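N5-carboxyaminoimidazole ribonucleotide synthetase (Bacillus anthracis, PDB 3QFF) uses ATP and bicarbonate to carboxylate aminoimidazole ribonucleotide at N5, a step of bacterial de novo purine biosynthesis. Local coordinates at residues P126-R131 and K189-E194; V197-I202 and A243-L248; Q134-L139 and K178-A183; P213-I218 and G283-D288. All coordinates share one frame; numbering follows the deposited sequence.

Interaction 1 (P126-R131 and K189-E194). With ADP (adenosine-5'-diphosphate), chain C.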
loop_
_atom_site.group_PDB
_atom_site.type_symbol
_atom_site.label_atom_id
_atom_site.label_comp_id
_atom_site.label_asym_id
_atom_site.label_seq_id
_atom_site.Cartn_x
_atom_site.Cartn_y
_atom_site.Cartn_z
ATOM N N PRO A 126 9.067 7.926 -33.233
ATOM C CA PRO A 126 9.886 9.127 -33.478
ATOM C C PRO A 126 10.803 9.534 -32.315
ATOM O O PRO A 126 10.425 9.445 -31.145
ATOM C CB PRO A 126 8.845 10.224 -33.739
ATOM C CG PRO A 126 7.603 9.748 -33.059
ATOM C CD PRO A 126 7.630 8.251 -33.065
ATOM N N VAL A 127 12.008 9.966 -32.667
ATOM C CA VAL A 127 12.959 10.541 -31.715
ATOM C C VAL A 127 13.529 11.808 -32.355
ATOM O O VAL A 127 13.456 11.979 -33.581
ATOM C CB VAL A 127 14.106 9.551 -31.356
ATOM C CG1 VAL A 127 13.546 8.293 -30.683
ATOM C CG2 VAL A 127 14.913 9.176 -32.592
ATOM N N ALA A 128 14.081 12.696 -31.534
ATOM C CA ALA A 128 14.801 13.860 -32.059
ATOM C C ALA A 128 15.954 13.360 -32.916
ATOM O O ALA A 128 16.561 12.320 -32.622
ATOM C CB ALA A 128 15.330 14.708 -30.937
ATOM N N THR A 129 16.252 14.105 -33.972
ATOM C CA THR A 129 17.305 13.721 -34.887
ATOM C C THR A 129 18.639 13.781 -34.130
ATOM O O THR A 129 18.847 14.644 -33.269
ATOM C CB THR A 129 17.241 14.561 -36.180
ATOM O OG1 THR A 129 16.906 15.904 -35.850
ATOM C CG2 THR A 129 16.127 14.059 -37.082
ATOM N N TYR A 130 19.498 12.801 -34.375
ATOM C CA TYR A 130 20.665 12.597 -33.525
ATOM C C TYR A 130 21.828 12.029 -34.326
ATOM O O TYR A 130 21.623 11.412 -35.376
ATOM C CB TYR A 130 20.313 11.661 -32.353
ATOM C CG TYR A 130 19.934 10.250 -32.789
ATOM C CD1 TYR A 130 18.668 9.972 -33.301
ATOM C CD2 TYR A 130 20.855 9.197 -32.709
ATOM C CE1 TYR A 130 18.317 8.678 -33.716
ATOM C CE2 TYR A 130 20.512 7.906 -33.123
ATOM C CZ TYR A 130 19.248 7.657 -33.625
ATOM O OH TYR A 130 18.911 6.384 -34.045
ATOM N N ARG A 131 23.043 12.255 -33.816
ATOM C CA ARG A 131 24.274 11.716 -34.400
ATOM C C ARG A 131 25.203 11.187 -33.320
ATOM O O ARG A 131 25.405 11.831 -32.279
ATOM C CB ARG A 131 25.040 12.791 -35.190
ATOM C CG ARG A 131 24.318 13.383 -36.384
ATOM C CD ARG A 131 24.107 12.387 -37.516
ATOM N NE ARG A 131 23.489 13.045 -38.668
ATOM C CZ ARG A 131 22.184 13.083 -38.923
ATOM N NH1 ARG A 131 21.308 12.486 -38.118
ATOM N NH2 ARG A 131 21.758 13.723 -40.003
ATOM N N LYS A 189 19.240 17.155 -31.961
ATOM C CA LYS A 189 18.530 18.400 -32.259
ATOM C C LYS A 189 17.698 18.828 -31.065
ATOM O O LYS A 189 17.060 18.003 -30.412
ATOM C CB LYS A 189 17.618 18.251 -33.476
ATOM C CG LYS A 189 18.097 18.959 -34.724
ATOM C CD LYS A 189 17.111 18.768 -35.867
ATOM C CE LYS A 189 17.768 19.000 -37.225
ATOM N NZ LYS A 189 17.264 18.041 -38.250
ATOM N N TRP A 190 17.727 20.123 -30.777
ATOM C CA TRP A 190 16.890 20.704 -29.738
ATOM C C TRP A 190 15.429 20.574 -30.140
ATOM O O TRP A 190 15.037 20.984 -31.235
ATOM C CB TRP A 190 17.248 22.176 -29.533
ATOM C CG TRP A 190 16.460 22.868 -28.460
ATOM C CD1 TRP A 190 15.332 23.636 -28.626
ATOM C CD2 TRP A 190 16.746 22.870 -27.057
ATOM N NE1 TRP A 190 14.898 24.106 -27.407
ATOM C CE2 TRP A 190 15.749 23.656 -26.427
ATOM C CE3 TRP A 190 17.748 22.285 -26.268
ATOM C CZ2 TRP A 190 15.721 23.866 -25.042
ATOM C CZ3 TRP A 190 17.721 22.496 -24.889
ATOM C CH2 TRP A 190 16.712 23.281 -24.292
ATOM N N VAL A 191 14.633 19.985 -29.259
ATOM C CA VAL A 191 13.204 19.852 -29.504
ATOM C C VAL A 191 12.509 20.996 -28.779
ATOM O O VAL A 191 12.634 21.120 -27.558
ATOM C CB VAL A 191 12.646 18.492 -29.010
ATOM C CG1 VAL A 191 11.208 18.296 -29.479
ATOM C CG2 VAL A 191 13.518 17.336 -29.492
ATOM N N PRO A 192 11.804 21.862 -29.531
ATOM C CA PRO A 192 11.005 22.916 -28.906
ATOM C C PRO A 192 9.699 22.314 -28.386
ATOM O O PRO A 192 8.715 22.226 -29.119
ATOM C CB PRO A 192 10.733 23.896 -30.066
ATOM C CG PRO A 192 11.525 23.380 -31.251
ATOM C CD PRO A 192 11.732 21.921 -31.000
ATOM N N PHE A 193 9.698 21.855 -27.143
ATOM C CA PHE A 193 8.515 21.194 -26.610
ATOM C C PHE A 193 7.786 22.096 -25.630
ATOM O O PHE A 193 8.397 22.973 -25.016
ATOM C CB PHE A 193 8.865 19.847 -25.957
ATOM C CG PHE A 193 9.768 19.966 -24.764
ATOM C CD1 PHE A 193 11.145 19.841 -24.906
ATOM C CD2 PHE A 193 9.241 20.214 -23.491
ATOM C CE1 PHE A 193 11.988 19.957 -23.801
ATOM C CE2 PHE A 193 10.074 20.339 -22.385
ATOM C CZ PHE A 193 11.456 20.204 -22.543
ATOM N N GLU A 194 6.482 21.860 -25.508
ATOM C CA GLU A 194 5.637 22.497 -24.514
ATOM C C GLU A 194 5.760 21.789 -23.148
ATOM O O GLU A 194 6.032 22.443 -22.145
ATOM C CB GLU A 194 4.176 22.486 -24.988
ATOM C CG GLU A 194 3.252 23.420 -24.199
ATOM C CD GLU A 194 1.762 23.168 -24.441
ATOM O OE1 GLU A 194 1.373 22.697 -25.540
ATOM O OE2 GLU A 194 0.965 23.459 -23.520
HETATM P PB ADP C . 18.961 12.551 -18.102
HETATM O O1B ADP C . 20.096 13.135 -17.293
HETATM O O2B ADP C . 19.230 11.133 -18.557
HETATM O O3B ADP C . 17.606 12.764 -17.470
HETATM P PA ADP C . 17.760 13.656 -20.519
HETATM O O1A ADP C . 16.443 13.207 -19.919
HETATM O O2A ADP C . 18.189 13.149 -21.876
HETATM O O3A ADP C . 18.977 13.425 -19.471
HETATM O "O5'" ADP C . 17.718 15.259 -20.641
HETATM C "C5'" ADP C . 17.653 16.062 -19.465
HETATM C "C4'" ADP C . 16.793 17.286 -19.737
HETATM O "O4'" ADP C . 17.354 18.024 -20.825
HETATM C "C3'" ADP C . 15.379 16.907 -20.150
HETATM O "O3'" ADP C . 14.488 16.940 -19.031
HETATM C "C2'" ADP C . 15.009 17.935 -21.202
HETATM O "O2'" ADP C . 14.297 19.016 -20.595
HETATM C "C1'" ADP C . 16.335 18.457 -21.733
HETATM N N9 ADP C . 16.594 17.908 -23.093
HETATM C C8 ADP C . 17.268 16.772 -23.374
HETATM N N7 ADP C . 17.329 16.553 -24.712
HETATM C C5 ADP C . 16.686 17.565 -25.317
HETATM C C6 ADP C . 16.379 17.951 -26.718
HETATM N N6 ADP C . 16.786 17.188 -27.764
HETATM N N1 ADP C . 15.675 19.094 -26.912
HETATM C C2 ADP C . 15.260 19.864 -25.887
HETATM N N3 ADP C . 15.505 19.572 -24.598
HETATM C C4 ADP C . 16.203 18.459 -24.250
#

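Interaction 2 (V197-I202 and A243-L248)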
loop_
_atom_site.group_PDB
_atom_site.type_symbol
_atom_site.label_atom_id
_atom_site.label_comp_id
_atom_site.label_asym_id
_atom_site.label_seq_id
_atom_site.Cartn_x
_atom_site.Cartn_y
_atom_site.Cartn_z
ATOM N N VAL A 197 6.366 14.596 -20.792
ATOM C CA VAL A 197 5.376 13.628 -20.333
ATOM C C VAL A 197 5.978 12.227 -20.234
ATOM O O VAL A 197 6.972 11.920 -20.899
ATOM C CB VAL A 197 4.058 13.627 -21.203
ATOM C CG1 VAL A 197 3.429 15.035 -21.256
ATOM C CG2 VAL A 197 4.288 13.058 -22.621
ATOM N N SER A 198 5.392 11.389 -19.381
ATOM C CA SER A 198 5.808 9.998 -19.332
ATOM C C SER A 198 4.628 9.055 -19.155
ATOM O O SER A 198 3.590 9.441 -18.624
ATOM C CB SER A 198 6.863 9.764 -18.250
ATOM O OG SER A 198 6.283 9.826 -16.962
ATOM N N VAL A 199 4.805 7.820 -19.614
ATOM C CA VAL A 199 3.803 6.764 -19.521
ATOM C C VAL A 199 4.517 5.512 -18.997
ATOM O O VAL A 199 5.604 5.151 -19.488
ATOM C CB VAL A 199 3.176 6.440 -20.912
ATOM C CG1 VAL A 199 2.315 5.171 -20.853
ATOM C CG2 VAL A 199 2.338 7.608 -21.430
ATOM N N ILE A 200 3.923 4.884 -17.980
ATOM C CA ILE A 200 4.421 3.626 -17.445
ATOM C C ILE A 200 3.598 2.530 -18.111
ATOM O O ILE A 200 2.362 2.562 -18.058
ATOM C CB ILE A 200 4.243 3.505 -15.900
ATOM C CG1 ILE A 200 4.819 4.714 -15.135
ATOM C CG2 ILE A 200 4.837 2.171 -15.376
ATOM C CD1 ILE A 200 6.325 4.823 -15.142
ATOM N N VAL A 201 4.279 1.593 -18.764
ATOM C CA VAL A 201 3.599 0.425 -19.328
ATOM C C VAL A 201 4.076 -0.865 -18.644
ATOM O O VAL A 201 5.258 -1.004 -18.273
ATOM C CB VAL A 201 3.701 0.380 -20.902
ATOM C CG1 VAL A 201 5.133 0.583 -21.369
ATOM C CG2 VAL A 201 3.104 -0.910 -21.458
ATOM N N ILE A 202 3.143 -1.790 -18.452
ATOM C CA ILE A 202 3.425 -3.051 -17.782
ATOM C C ILE A 202 3.094 -4.186 -18.720
ATOM O O ILE A 202 2.016 -4.184 -19.316
ATOM C CB ILE A 202 2.521 -3.249 -16.535
ATOM C CG1 ILE A 202 2.488 -1.998 -15.649
ATOM C CG2 ILE A 202 2.928 -4.550 -15.756
ATOM C CD1 ILE A 202 3.842 -1.591 -15.039
ATOM N N ALA A 243 -0.470 5.171 -27.139
ATOM C CA ALA A 243 -0.253 4.291 -28.291
ATOM C C ALA A 243 1.240 4.007 -28.498
ATOM O O ALA A 243 1.634 2.866 -28.728
ATOM C CB ALA A 243 -0.874 4.894 -29.567
ATOM N N TYR A 244 2.064 5.048 -28.392
ATOM C CA TYR A 244 3.520 4.914 -28.589
ATOM C C TYR A 244 4.117 3.941 -27.578
ATOM O O TYR A 244 4.927 3.062 -27.937
ATOM C CB TYR A 244 4.203 6.284 -28.470
ATOM C CG TYR A 244 4.074 7.191 -29.684
ATOM C CD1 TYR A 244 4.897 8.320 -29.814
ATOM C CD2 TYR A 244 3.156 6.926 -30.701
ATOM C CE1 TYR A 244 4.797 9.159 -30.918
ATOM C CE2 TYR A 244 3.058 7.764 -31.828
ATOM C CZ TYR A 244 3.889 8.878 -31.920
ATOM O OH TYR A 244 3.798 9.715 -33.019
ATOM N N ALA A 245 3.699 4.088 -26.319
ATOM C CA ALA A 245 4.157 3.213 -25.236
ATOM C C ALA A 245 3.788 1.749 -25.476
ATOM O O ALA A 245 4.618 0.861 -25.287
ATOM C CB ALA A 245 3.610 3.696 -23.881
ATOM N N LYS A 246 2.549 1.505 -25.896
ATOM C CA LYS A 246 2.089 0.147 -26.213
ATOM C C LYS A 246 2.887 -0.493 -27.344
ATOM O O LYS A 246 3.258 -1.666 -27.252
ATOM C CB LYS A 246 0.584 0.120 -26.515
ATOM C CG LYS A 246 -0.261 0.623 -25.343
ATOM C CD LYS A 246 -1.659 0.003 -25.267
ATOM C CE LYS A 246 -2.712 0.819 -25.970
ATOM N NZ LYS A 246 -4.079 0.528 -25.400
ATOM N N VAL A 247 3.164 0.268 -28.402
ATOM C CA VAL A 247 3.990 -0.255 -29.501
ATOM C C VAL A 247 5.393 -0.604 -29.010
ATOM O O VAL A 247 5.918 -1.679 -29.326
ATOM C CB VAL A 247 4.017 0.694 -30.739
ATOM C CG1 VAL A 247 5.096 0.277 -31.731
ATOM C CG2 VAL A 247 2.668 0.674 -31.421
ATOM N N LEU A 248 5.985 0.275 -28.204
ATOM C CA LEU A 248 7.300 -0.006 -27.620
ATOM C C LEU A 248 7.315 -1.292 -26.810
ATOM O O LEU A 248 8.197 -2.136 -26.991
ATOM C CB LEU A 248 7.747 1.141 -26.715
ATOM C CG LEU A 248 8.592 2.245 -27.313
ATOM C CD1 LEU A 248 8.974 3.183 -26.200
ATOM C CD2 LEU A 248 9.856 1.710 -28.020
#

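Interaction 3 (Q134-L139 and K178-A183)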
loop_
_atom_site.group_PDB
_atom_site.type_symbol
_atom_site.label_atom_id
_atom_site.label_comp_id
_atom_site.label_asym_id
_atom_site.label_seq_id
_atom_site.Cartn_x
_atom_site.Cartn_y
_atom_site.Cartn_z
ATOM N N GLN A 134 31.952 10.091 -31.493
ATOM C CA GLN A 134 33.023 9.298 -30.894
ATOM C C GLN A 134 34.371 10.040 -30.923
ATOM O O GLN A 134 35.317 9.647 -30.249
ATOM C CB GLN A 134 33.128 7.924 -31.584
ATOM C CG GLN A 134 31.934 7.005 -31.315
ATOM C CD GLN A 134 32.095 5.596 -31.907
ATOM O OE1 GLN A 134 32.508 5.436 -33.054
ATOM N NE2 GLN A 134 31.749 4.573 -31.117
ATOM N N ASN A 135 34.454 11.096 -31.719
ATOM C CA ASN A 135 35.639 11.960 -31.734
ATOM C C ASN A 135 35.304 13.387 -32.132
ATOM O O ASN A 135 34.143 13.702 -32.418
ATOM C CB ASN A 135 36.747 11.390 -32.630
ATOM C CG ASN A 135 36.302 11.165 -34.055
ATOM O OD1 ASN A 135 35.435 11.869 -34.582
ATOM N ND2 ASN A 135 36.929 10.193 -34.710
ATOM N N GLN A 136 36.331 14.238 -32.156
ATOM C CA GLN A 136 36.171 15.652 -32.490
ATOM C C GLN A 136 35.672 15.875 -33.905
ATOM O O GLN A 136 34.844 16.757 -34.143
ATOM C CB GLN A 136 37.484 16.415 -32.255
ATOM C CG GLN A 136 37.957 16.356 -30.802
ATOM C CD GLN A 136 36.998 17.046 -29.844
ATOM O OE1 GLN A 136 36.221 17.913 -30.243
ATOM N NE2 GLN A 136 37.066 16.676 -28.568
ATOM N N GLU A 137 36.173 15.083 -34.846
ATOM C CA GLU A 137 35.728 15.187 -36.236
ATOM C C GLU A 137 34.226 14.934 -36.364
ATOM O O GLU A 137 33.530 15.667 -37.070
ATOM C CB GLU A 137 36.525 14.246 -37.140
ATOM C CG GLU A 137 36.092 14.247 -38.620
ATOM C CD GLU A 137 36.031 15.640 -39.259
ATOM O OE1 GLU A 137 36.915 16.485 -38.972
ATOM O OE2 GLU A 137 35.094 15.889 -40.065
ATOM N N GLN A 138 33.738 13.907 -35.667
ATOM C CA GLN A 138 32.320 13.571 -35.676
ATOM C C GLN A 138 31.467 14.645 -35.005
ATOM O O GLN A 138 30.355 14.904 -35.449
ATOM C CB GLN A 138 32.071 12.193 -35.048
ATOM C CG GLN A 138 32.489 11.045 -35.963
ATOM C CD GLN A 138 32.125 9.665 -35.431
ATOM O OE1 GLN A 138 31.773 9.494 -34.256
ATOM N NE2 GLN A 138 32.216 8.664 -36.307
ATOM N N LEU A 139 31.997 15.263 -33.947
ATOM C CA LEU A 139 31.310 16.376 -33.293
ATOM C C LEU A 139 31.184 17.552 -34.256
ATOM O O LEU A 139 30.101 18.127 -34.394
ATOM C CB LEU A 139 32.004 16.805 -32.000
ATOM C CG LEU A 139 31.378 17.989 -31.242
ATOM C CD1 LEU A 139 29.868 17.800 -30.965
ATOM C CD2 LEU A 139 32.131 18.257 -29.941
ATOM N N LYS A 178 35.334 19.430 -24.919
ATOM C CA LYS A 178 35.827 18.918 -23.645
ATOM C C LYS A 178 35.073 17.642 -23.269
ATOM O O LYS A 178 35.675 16.659 -22.846
ATOM C CB LYS A 178 35.660 19.981 -22.551
ATOM C CG LYS A 178 36.284 19.627 -21.205
ATOM C CD LYS A 178 37.648 20.297 -21.024
ATOM C CE LYS A 178 38.226 19.991 -19.651
ATOM N NZ LYS A 178 39.317 20.947 -19.289
ATOM N N LEU A 179 33.753 17.670 -23.441
ATOM C CA LEU A 179 32.908 16.517 -23.139
ATOM C C LEU A 179 33.156 15.362 -24.104
ATOM O O LEU A 179 33.331 14.226 -23.671
ATOM C CB LEU A 179 31.424 16.913 -23.131
ATOM C CG LEU A 179 30.410 15.851 -22.701
ATOM C CD1 LEU A 179 30.648 15.403 -21.255
ATOM C CD2 LEU A 179 28.987 16.374 -22.889
ATOM N N ALA A 180 33.174 15.659 -25.402
ATOM C CA ALA A 180 33.465 14.649 -26.422
ATOM C C ALA A 180 34.868 14.043 -26.246
ATOM O O ALA A 180 35.158 12.958 -26.751
ATOM C CB ALA A 180 33.297 15.235 -27.812
ATOM N N ASN A 181 35.726 14.741 -25.504
ATOM C CA ASN A 181 37.081 14.265 -25.234
ATOM C C ASN A 181 37.138 13.218 -24.121
ATOM O O ASN A 181 37.997 12.333 -24.138
ATOM C CB ASN A 181 37.998 15.442 -24.901
ATOM C CG ASN A 181 39.455 15.076 -24.970
ATOM O OD1 ASN A 181 40.096 14.855 -23.944
ATOM N ND2 ASN A 181 39.986 14.984 -26.183
ATOM N N ALA A 182 36.225 13.324 -23.159
ATOM C CA ALA A 182 36.184 12.417 -22.006
ATOM C C ALA A 182 35.306 11.181 -22.213
ATOM O O ALA A 182 35.512 10.155 -21.553
ATOM C CB ALA A 182 35.729 13.170 -20.761
ATOM N N ALA A 183 34.322 11.277 -23.105
ATOM C CA ALA A 183 33.347 10.198 -23.279
ATOM C C ALA A 183 32.724 10.140 -24.664
ATOM O O ALA A 183 32.688 11.137 -25.394
ATOM C CB ALA A 183 32.248 10.307 -22.222
#

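Interaction 4 (P213-I218 and G283-D288)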
loop_
_atom_site.group_PDB
_atom_site.type_symbol
_atom_site.label_atom_id
_atom_site.label_comp_id
_atom_site.label_asym_id
_atom_site.label_seq_id
_atom_site.Cartn_x
_atom_site.Cartn_y
_atom_site.Cartn_z
ATOM N N PRO A 213 -1.934 6.093 -16.846
ATOM C CA PRO A 213 -2.276 7.366 -17.506
ATOM C C PRO A 213 -1.032 8.215 -17.754
ATOM O O PRO A 213 -0.033 8.077 -17.031
ATOM C CB PRO A 213 -3.203 8.078 -16.497
ATOM C CG PRO A 213 -3.574 7.054 -15.472
ATOM C CD PRO A 213 -2.528 5.968 -15.504
ATOM N N VAL A 214 -1.104 9.099 -18.745
ATOM C CA VAL A 214 -0.019 10.015 -19.039
ATOM C C VAL A 214 0.224 11.004 -17.885
ATOM O O VAL A 214 -0.694 11.672 -17.429
ATOM C CB VAL A 214 -0.255 10.819 -20.349
ATOM C CG1 VAL A 214 0.993 11.627 -20.694
ATOM C CG2 VAL A 214 -0.654 9.899 -21.525
ATOM N N ALA A 215 1.478 11.108 -17.452
ATOM C CA ALA A 215 1.862 12.070 -16.423
ATOM C C ALA A 215 2.664 13.195 -17.062
ATOM O O ALA A 215 3.523 12.945 -17.904
ATOM C CB ALA A 215 2.699 11.399 -15.351
ATOM N N GLU A 216 2.370 14.428 -16.658
ATOM C CA GLU A 216 3.181 15.587 -17.041
ATOM C C GLU A 216 4.273 15.773 -15.991
ATOM O O GLU A 216 3.976 15.896 -14.794
ATOM C CB GLU A 216 2.297 16.836 -17.170
ATOM C CG GLU A 216 3.042 18.182 -17.074
ATOM C CD GLU A 216 2.085 19.385 -17.022
ATOM O OE1 GLU A 216 0.856 19.185 -16.998
ATOM O OE2 GLU A 216 2.569 20.537 -17.000
ATOM N N ASN A 217 5.531 15.803 -16.438
ATOM C CA ASN A 217 6.668 15.870 -15.530
ATOM C C ASN A 217 7.412 17.189 -15.554
ATOM O O ASN A 217 7.772 17.683 -16.628
ATOM C CB ASN A 217 7.639 14.732 -15.831
ATOM C CG ASN A 217 6.989 13.393 -15.689
ATOM O OD1 ASN A 217 6.210 13.175 -14.765
ATOM N ND2 ASN A 217 7.273 12.491 -16.619
ATOM N N ILE A 218 7.655 17.731 -14.364
ATOM C CA ILE A 218 8.394 18.980 -14.218
ATOM C C ILE A 218 9.763 18.704 -13.593
ATOM O O ILE A 218 9.857 18.244 -12.443
ATOM C CB ILE A 218 7.550 20.069 -13.450
ATOM C CG1 ILE A 218 6.211 20.293 -14.176
ATOM C CG2 ILE A 218 8.354 21.386 -13.303
ATOM C CD1 ILE A 218 5.316 21.417 -13.630
ATOM N N GLY A 283 6.305 7.537 -11.886
ATOM C CA GLY A 283 5.175 6.648 -11.620
ATOM C C GLY A 283 4.791 6.506 -10.150
ATOM O O GLY A 283 3.890 5.730 -9.813
ATOM N N HIS A 284 5.459 7.233 -9.258
ATOM C CA HIS A 284 5.136 7.129 -7.818
ATOM C C HIS A 284 3.717 7.589 -7.480
ATOM O O HIS A 284 3.128 7.135 -6.482
ATOM C CB HIS A 284 6.140 7.918 -6.963
ATOM C CG HIS A 284 7.533 7.373 -6.983
ATOM N ND1 HIS A 284 7.843 6.117 -7.458
ATOM C CD2 HIS A 284 8.697 7.903 -6.529
ATOM C CE1 HIS A 284 9.141 5.908 -7.331
ATOM N NE2 HIS A 284 9.682 6.975 -6.762
ATOM N N TYR A 285 3.174 8.491 -8.305
ATOM C CA TYR A 285 1.776 8.911 -8.146
ATOM C C TYR A 285 0.805 7.730 -8.072
ATOM O O TYR A 285 -0.237 7.835 -7.435
ATOM C CB TYR A 285 1.347 9.844 -9.287
ATOM C CG TYR A 285 1.053 9.148 -10.599
ATOM C CD1 TYR A 285 2.056 8.946 -11.552
ATOM C CD2 TYR A 285 -0.245 8.723 -10.904
ATOM C CE1 TYR A 285 1.776 8.323 -12.773
ATOM C CE2 TYR A 285 -0.533 8.096 -12.106
ATOM C CZ TYR A 285 0.477 7.907 -13.040
ATOM O OH TYR A 285 0.171 7.287 -14.218
ATOM N N THR A 286 1.140 6.624 -8.740
ATOM C CA THR A 286 0.235 5.473 -8.836
ATOM C C THR A 286 -0.051 4.824 -7.474
ATOM O O THR A 286 -1.052 4.130 -7.327
ATOM C CB THR A 286 0.791 4.358 -9.746
ATOM O OG1 THR A 286 2.067 3.913 -9.244
ATOM C CG2 THR A 286 0.929 4.852 -11.176
ATOM N N GLN A 287 0.843 5.030 -6.507
ATOM C CA GLN A 287 0.703 4.450 -5.168
ATOM C C GLN A 287 -0.549 4.907 -4.453
ATOM O O GLN A 287 -1.093 4.177 -3.631
ATOM C CB GLN A 287 1.891 4.838 -4.288
ATOM C CG GLN A 287 3.157 4.033 -4.541
ATOM C CD GLN A 287 4.220 4.390 -3.540
ATOM O OE1 GLN A 287 4.571 5.573 -3.363
ATOM N NE2 GLN A 287 4.721 3.383 -2.848
ATOM N N ASP A 288 -0.971 6.139 -4.723
ATOM C CA ASP A 288 -2.128 6.696 -4.029
ATOM C C ASP A 288 -3.307 7.011 -4.946
ATOM O O ASP A 288 -4.447 7.061 -4.494
ATOM C CB ASP A 288 -1.697 7.915 -3.190
ATOM C CG ASP A 288 -0.702 7.536 -2.095
ATOM O OD1 ASP A 288 -1.081 6.737 -1.206
ATOM O OD2 ASP A 288 0.460 8.013 -2.127
#

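Interaction 1 (P126-R131 and K189-E194)
The adenine pocket of this ATP-grasp enzyme shows how a backbone pairing can present a nucleotide-reading edge: T129, just before strand 130-133, meets K189, the last residue of strand 185-189, where the chain from K189 onward takes hold of the base. K189 N donates to T129 O over 2.9 Å, nearly straight at 167°. The pairing continues that of R131 with L187 on the same two strands. Next to it, A128 CB touches V191 CG2 at 3.5 Å, a small apolar contact. The torsion of V191 (chi1 -171°) turns CG2 to the side of its own backbone N, where it also lies near the adenine amino group.

The backbone then reads the base. K189 O accepts from ADP N6 at 2.8 Å, and V191 N donates to ADP N1 at 2.7 Å, almost linear at 177°. W190, between these residues in sequence, sets one face of its indole against the C2 edge of adenine, ADP C2 lying 3.4 Å from the indole plane and offset toward its rim. F193, itself stacked on F263, offers its ring edge instead, with CE1 3.6 Å from ADP N3. E188 and K153 add further bonds to the nucleotide. An acceptor and a donor two residues apart on one backbone, meeting N6 and N1 of adenine, are characteristic of the linker between the two lobes of ATP-grasp enzymes.

Interaction 2 (V197-I202 and A243-L248)
S198 OG is gripped by N217 ND2 and S282 OG on one face of strand 195-203, while on the other face V199 and V201 receive A245 of helix 235-251. Alternation along the strand turns the two valines to the helix, whereas S198 and I200 face the other way.

On the helix side a single methyl carries most of the contact. A245 CB comes within 3.6 Å of V199 CG1, the branch that lies anti to the backbone N (chi1 170°). A245 CB is 4.3 Å from V201 CG1. That second branch, set between its own backbone N and carbonyl carbon by a chi1 of 49°, also lies 4.0 Å from A245 O, so the valine meets helix backbone as well as side chain. The CA atoms of V201 and A245 are 6.6 Å apart.

V211 and M262 of the flanking strands extend the apolar floor beside V199, and L248 turns to L125. All three touching residues are buried. A helix laid by a small residue on beta-branched strand residues belongs to the larger lobe of the ATP-grasp fold, with its antiparallel sheet.

Interaction 3 (Q134-L139 and K178-A183)
L139 and A180 make the central touch between helices 136-146 and 173-182, with L139 CD2 3.9 Å from A180 CB. L139 runs with CG anti to the backbone N, which carries the isobutyl group across to the alanine. Beside it Q136 doubles back at chi2 (-64°) and brings its amide NE2 up to A180 and N181. NE2 of Q136 stands 4.1 Å from A180 CB and 4.0 Å from N181 CB, contacts of packing alone. The amides of Q136 and N181 pass each other at a slant, their planes 31° apart.

The polar grip on Q136 comes from elsewhere: R177 NH2, one turn back along the partner helix, is hydrogen-bonded to its OE1. Further out, the start of helix 136-146 is fixed by N135 as N-cap. Its OD1 accepts from Q138 N at 2.9 Å, the donor sitting close to the line of the side-chain carbonyl (169°). Q138 OE1 in turn takes Q134 N at 2.8 Å, tying the residue before the N-cap to the first turn of the helix.

Beneath, V133 meets both L139 and A180, and L152 meets L139 and L179. Two helices side by side on an antiparallel four-stranded sheet form the small alpha/beta lobe of the ATP-grasp fold.

Interaction 4 (P213-I218 and G283-D288)
Y285, from the type I turn that leads into helix 286-289, packs on P213 and A215 of strand 209-220, part of the large antiparallel sheet of the ATP-grasp fold.

The apolar contacts come first. A215 CB lies 4.1 Å from Y285 CE1, approaching the ring obliquely, while P213 CD comes to 3.3 Å from Y285 OH. A chi1 of 77° sets CG of Y285 between its backbone N and carbonyl carbon, turning the ring to the strand. V229 of the next strand also meets the tyrosine. On its own side the ring is backed by T286, whose CG2 stands 3.6 Å above one face toward the rim.

Among polar atoms, Y285 OH ends 2.9 Å from P213 O, placing the phenol oxygen beside that backbone carbonyl. E216, further along, carries salt bridges to K195 and R232.

Within the turn, one carbonyl takes two donors. T286 N reaches G283 O at 3.1 Å, closing the turn. T286 OG1, which also accepts from Q294 N, donates to the same G283 O at 2.6 Å, nearly in line with the carbonyl at 175°.

The four contacts show chemistry following place in the fold. Interactions 2 and 4 are buried and share one sheet: strands 195-203 and 209-220 are neighbours, and S198 N probably bonds A215 O at 2.8 Å. Interaction 2 joins one alanine methyl to two valines, whereas interaction 4 sets a tyrosine ring and its hydroxyl against a proline and an alanine. Interactions 1 and 3 are only partly buried and both involve the smaller lobe, strand 130-133 being followed in the chain by helix 136-146. Interaction 1 relies on one backbone bond between its segments and two more to the nucleotide, interaction 3 on side-chain packing. P126 CG against Y244 CE1 joins interaction 1 to interaction 2.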